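Local atomic coordinates of RTX toxin RtxA (Vibrio vulnificus MO6-24/O, PDB entry 6IMP), a protein that is the alpha/beta-hydrolase effector domain of a secreted MARTX virulence toxin and probably acts as a hydrolase. Residues D59-V62 with E66-K69; G149-A154 with E240-G245. All coordinates share one frame; numbering follows the deposited sequence.

Interaction 1 (D59-V62 with E66-K69); sequences DHAV and ESQK
The carbonyl oxygen of Ala-61, near the end of helix 52-63, accepts two successive backbone N-H groups, of Glu-66 just before strand 67-73 and of Ser-67, its first residue. Glu-66 N meets Ala-61 O at 2.8 Å and lies only 20° from the carbonyl plane. Ser-67 N reaches the same Ala-61 O at 3.2 Å from above that plane, away from the lone pairs, although its N-H points fairly straight at the oxygen (157°). Alongside this pair, the methyl CB of Ala-61 rests 3.7 Å from Ser-67 OG, whose hydroxyl is hydrogen-bonded to His-84. Next along the helix, the CA-H of Val-62 makes a CA-H...O contact with Ser-67 O from near the carbonyl plane, while CG1, anti to its own carbonyl carbon, comes in from above it. The Glu-66 side chain runs back beside the helix and brings OE1 to 3.9 Å from Ala-61 CA. Farther out, backbone bonds from Glu-66 to Gln-85 and from Gln-68 to Tyr-83 attach the segment to strand 78-84 and Gln-85 just after it, and Tyr-82 touches Val-62 and Lys-69. The main chain thus supplies the polar grip: one carbonyl near the helix end, accepting two hydrogen bonds, ties the helix directly to the sheet's edge strand.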
loop_
_atom_site.group_PDB
_atom_site.type_symbol
_atom_site.label_atom_id
_atom_site.label_comp_id
_atom_site.label_asym_id
_atom_site.label_seq_id
_atom_site.Cartn_x
_atom_site.Cartn_y
_atom_site.Cartn_z
ATOM N N ASP A 59 -12.192 -9.227 -15.385
ATOM C CA ASP A 59 -12.898 -9.048 -16.658
ATOM C C ASP A 59 -14.395 -9.067 -16.410
ATOM O O ASP A 59 -15.125 -8.164 -16.834
ATOM C CB ASP A 59 -12.543 -10.175 -17.635
ATOM C CG ASP A 59 -11.141 -10.059 -18.178
ATOM O OD1 ASP A 59 -10.520 -8.987 -18.011
ATOM O OD2 ASP A 59 -10.658 -11.044 -18.779
ATOM N N HIS A 60 -14.848 -10.105 -15.713
ATOM C CA HIS A 60 -16.227 -10.169 -15.274
ATOM C C HIS A 60 -16.628 -8.853 -14.591
ATOM O O HIS A 60 -17.560 -8.194 -15.026
ATOM C CB HIS A 60 -16.457 -11.373 -14.352
ATOM C CG HIS A 60 -17.902 -11.751 -14.200
ATOM N ND1 HIS A 60 -18.585 -12.493 -15.145
ATOM C CD2 HIS A 60 -18.793 -11.486 -13.215
ATOM C CE1 HIS A 60 -19.834 -12.664 -14.749
ATOM N NE2 HIS A 60 -19.987 -12.064 -13.581
ATOM N N ALA A 61 -15.873 -8.427 -13.587
ATOM C CA ALA A 61 -16.231 -7.216 -12.839
ATOM C C ALA A 61 -16.523 -6.023 -13.759
ATOM O O ALA A 61 -17.530 -5.338 -13.576
ATOM C CB ALA A 61 -15.148 -6.861 -11.835
ATOM N N VAL A 62 -15.661 -5.791 -14.752
ATOM C CA VAL A 62 -15.880 -4.692 -15.706
ATOM C C VAL A 62 -17.165 -4.884 -16.516
ATOM O O VAL A 62 -17.929 -3.932 -16.690
ATOM C CB VAL A 62 -14.671 -4.413 -16.649
ATOM C CG1 VAL A 62 -13.434 -4.052 -15.848
ATOM C CG2 VAL A 62 -14.370 -5.581 -17.572
ATOM N N GLU A 66 -19.279 -3.505 -12.298
ATOM C CA GLU A 66 -18.855 -3.535 -10.893
ATOM C C GLU A 66 -17.543 -2.749 -10.712
ATOM O O GLU A 66 -17.362 -2.044 -9.719
ATOM C CB GLU A 66 -18.671 -4.988 -10.412
ATOM C CG GLU A 66 -19.969 -5.748 -10.156
ATOM C CD GLU A 66 -19.736 -7.203 -9.745
ATOM O OE1 GLU A 66 -19.258 -8.002 -10.586
ATOM O OE2 GLU A 66 -20.045 -7.556 -8.583
ATOM N N SER A 67 -16.637 -2.875 -11.678
ATOM C CA SER A 67 -15.346 -2.194 -11.619
ATOM C C SER A 67 -14.936 -1.684 -13.004
ATOM O O SER A 67 -15.325 -2.256 -14.013
ATOM C CB SER A 67 -14.282 -3.147 -11.069
ATOM O OG SER A 67 -14.733 -3.793 -9.889
ATOM N N GLN A 68 -14.184 -0.587 -13.042
ATOM C CA GLN A 68 -13.585 -0.096 -14.289
ATOM C C GLN A 68 -12.063 -0.008 -14.185
ATOM O O GLN A 68 -11.531 0.437 -13.169
ATOM C CB GLN A 68 -14.163 1.273 -14.683
ATOM C CG GLN A 68 -13.974 2.384 -13.654
ATOM C CD GLN A 68 -15.261 2.753 -12.937
ATOM O OE1 GLN A 68 -16.072 1.891 -12.598
ATOM N NE2 GLN A 68 -15.443 4.043 -12.684
ATOM N N LYS A 69 -11.374 -0.441 -15.248
ATOM C CA LYS A 69 -9.940 -0.157 -15.440
ATOM C C LYS A 69 -9.665 1.333 -15.320
ATOM O O LYS A 69 -10.496 2.152 -15.719
ATOM C CB LYS A 69 -9.470 -0.627 -16.815
ATOM C CG LYS A 69 -9.458 -2.132 -16.990
ATOM C CD LYS A 69 -8.504 -2.564 -18.100
ATOM C CE LYS A 69 -7.859 -3.905 -17.782
ATOM N NZ LYS A 69 -7.020 -4.414 -18.898
#

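Interaction 2 (G149-A154 with E240-G245); sequences GLYQDA and EKNLKG
Tyr-151 extends its ring from helix 147-164 so that the hydroxyl end overlaps the amide nitrogen of Asn-242, on the short, weakly bonded helical turn 239-243. These two buried side chains make the whole contact, bridging backbones whose nearest CA atoms, those of Tyr-151 and Asn-242, are 10.0 Å apart. Asn-242 ND2 lies 2.6 Å from Tyr-151 OH, and the bond is nearly linear, the angle at the hydrogen being 176°. The hydroxyl lies in the amide plane of Asn-242, as expected for an N-H donor of that group. The ring itself is turned well away from this plane, by 74°, and the two side chains cross at about a right angle. Asn-242 ND2 therefore approaches the phenol end obliquely, 3.0 Å from Tyr-151 CZ and 3.2 Å from Tyr-151 CE1, while the amide oxygen OD1 stands back at 3.5 Å from Tyr-151 OH. With CG of Tyr-151 anti to its own carbonyl carbon (chi1 -64°), the ring is sent across toward the other segment, and both CB atoms point toward the opposing backbone.

Glu-147, one turn earlier on the helix of Tyr-151, also hydrogen-bonds to the hydroxyl through OE2, and Asn-242 ND2 makes a further weak bond to Pro-182 O. Helix 180-192 borders both residues, with Asp-186 touching each. The phenol oxygen, accepting from the amide and also bonded to a carboxylate, is the middle member of a buried chain of hydrogen bonds from Glu-147 through Tyr-151 to Asn-242 that fastens turn 239-243 to helix 147-164.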
loop_
_atom_site.group_PDB
_atom_site.type_symbol
_atom_site.label_atom_id
_atom_site.label_comp_id
_atom_site.label_asym_id
_atom_site.label_seq_id
_atom_site.Cartn_x
_atom_site.Cartn_y
_atom_site.Cartn_z
ATOM N N GLY A 149 9.945 7.397 -5.317
ATOM C CA GLY A 149 8.980 7.134 -6.373
ATOM C C GLY A 149 7.639 6.603 -5.870
ATOM O O GLY A 149 6.586 7.095 -6.267
ATOM N N LEU A 150 7.672 5.606 -4.988
ATOM C CA LEU A 150 6.443 4.977 -4.509
ATOM C C LEU A 150 5.594 5.943 -3.703
ATOM O O LEU A 150 4.365 5.928 -3.801
ATOM C CB LEU A 150 6.761 3.736 -3.684
ATOM C CG LEU A 150 7.548 2.627 -4.397
ATOM C CD1 LEU A 150 7.522 1.344 -3.582
ATOM C CD2 LEU A 150 7.012 2.356 -5.787
ATOM N N TYR A 151 6.244 6.795 -2.916
ATOM C CA TYR A 151 5.524 7.814 -2.141
ATOM C C TYR A 151 4.822 8.793 -3.058
ATOM O O TYR A 151 3.721 9.240 -2.773
ATOM C CB TYR A 151 6.465 8.600 -1.229
ATOM C CG TYR A 151 7.158 7.804 -0.125
ATOM C CD1 TYR A 151 6.538 6.731 0.511
ATOM C CD2 TYR A 151 8.428 8.168 0.305
ATOM C CE1 TYR A 151 7.185 6.036 1.525
ATOM C CE2 TYR A 151 9.072 7.483 1.311
ATOM C CZ TYR A 151 8.454 6.419 1.916
ATOM O OH TYR A 151 9.104 5.748 2.927
ATOM N N GLN A 152 5.478 9.136 -4.151
ATOM C CA GLN A 152 4.894 10.032 -5.144
ATOM C C GLN A 152 3.674 9.415 -5.819
ATOM O O GLN A 152 2.596 10.027 -5.858
ATOM C CB GLN A 152 5.946 10.429 -6.180
ATOM C CG GLN A 152 6.813 11.587 -5.713
ATOM C CD GLN A 152 6.078 12.916 -5.764
ATOM O OE1 GLN A 152 5.127 13.104 -6.550
ATOM N NE2 GLN A 152 6.513 13.852 -4.929
ATOM N N ASP A 153 3.835 8.178 -6.288
ATOM C CA ASP A 153 2.743 7.434 -6.915
ATOM C C ASP A 153 1.530 7.342 -5.982
ATOM O O ASP A 153 0.389 7.370 -6.429
ATOM C CB ASP A 153 3.217 6.039 -7.312
ATOM C CG ASP A 153 4.326 6.068 -8.359
ATOM O OD1 ASP A 153 4.531 7.125 -8.993
ATOM O OD2 ASP A 153 4.996 5.027 -8.546
ATOM N N ALA A 154 1.786 7.281 -4.680
ATOM C CA ALA A 154 0.718 7.332 -3.697
ATOM C C ALA A 154 -0.116 8.612 -3.822
ATOM O O ALA A 154 -1.328 8.600 -3.619
ATOM C CB ALA A 154 1.297 7.213 -2.303
ATOM N N GLU A 240 7.217 4.970 11.562
ATOM C CA GLU A 240 7.542 6.024 12.535
ATOM C C GLU A 240 7.993 7.321 11.851
ATOM O O GLU A 240 7.364 8.381 12.022
ATOM C CB GLU A 240 8.652 5.517 13.474
ATOM C CG GLU A 240 8.505 5.917 14.936
ATOM C CD GLU A 240 9.467 5.161 15.846
ATOM O OE1 GLU A 240 9.774 3.980 15.550
ATOM O OE2 GLU A 240 9.913 5.744 16.859
ATOM N N LYS A 241 9.060 7.213 11.057
ATOM C CA LYS A 241 9.653 8.354 10.349
ATOM C C LYS A 241 8.648 9.008 9.396
ATOM O O LYS A 241 8.486 10.232 9.396
ATOM C CB LYS A 241 10.897 7.900 9.579
ATOM C CG LYS A 241 11.645 8.999 8.825
ATOM C CD LYS A 241 13.074 8.557 8.501
ATOM C CE LYS A 241 13.573 9.088 7.166
ATOM N NZ LYS A 241 13.648 10.575 7.143
ATOM N N ASN A 242 7.954 8.182 8.617
ATOM C CA ASN A 242 6.952 8.667 7.671
ATOM C C ASN A 242 5.689 9.246 8.362
ATOM O O ASN A 242 4.857 9.883 7.705
ATOM C CB ASN A 242 6.525 7.538 6.724
ATOM C CG ASN A 242 7.645 7.056 5.815
ATOM O OD1 ASN A 242 8.822 7.017 6.193
ATOM N ND2 ASN A 242 7.266 6.626 4.622
ATOM N N LEU A 243 5.520 8.990 9.661
ATOM C CA LEU A 243 4.325 9.462 10.394
ATOM C C LEU A 243 4.524 10.827 11.050
ATOM O O LEU A 243 3.540 11.499 11.396
ATOM C CB LEU A 243 3.910 8.451 11.469
ATOM C CG LEU A 243 2.893 7.375 11.090
ATOM C CD1 LEU A 243 2.656 6.443 12.277
ATOM C CD2 LEU A 243 1.581 7.995 10.633
ATOM N N LYS A 244 5.792 11.209 11.252
ATOM C CA LYS A 244 6.150 12.431 11.985
ATOM C C LYS A 244 5.584 13.655 11.303
ATOM O O LYS A 244 5.944 13.955 10.179
ATOM C CB LYS A 244 7.666 12.593 12.076
ATOM C CG LYS A 244 8.342 11.611 13.012
ATOM C CD LYS A 244 9.816 11.948 13.225
ATOM C CE LYS A 244 10.017 13.060 14.252
ATOM N NZ LYS A 244 11.089 12.722 15.234
ATOM N N GLY A 245 4.705 14.365 11.997
ATOM C CA GLY A 245 4.129 15.589 11.472
ATOM C C GLY A 245 2.731 15.319 10.998
ATOM O O GLY A 245 2.049 16.215 10.482
#

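Interaction 1 belongs to the periphery of the domain, at the edge strand 67-73 and the helix leading into it, and is partly buried; interaction 2 is fully buried and lies nearer the middle of the chain, between helices. They sit on opposite sides of the chain's centre, their own centres about 30 Å apart, and share no helix or strand. Sequence distance separates them too: 59-62 and 66-69 are separated by three residues, the first still in the helix, whereas 85 residues lie between 149-154 and 240-245. The local contact buries 256 Å² and relies on main-chain bonds, while the distant one buries 80 Å² and depends on polar side-chain groups.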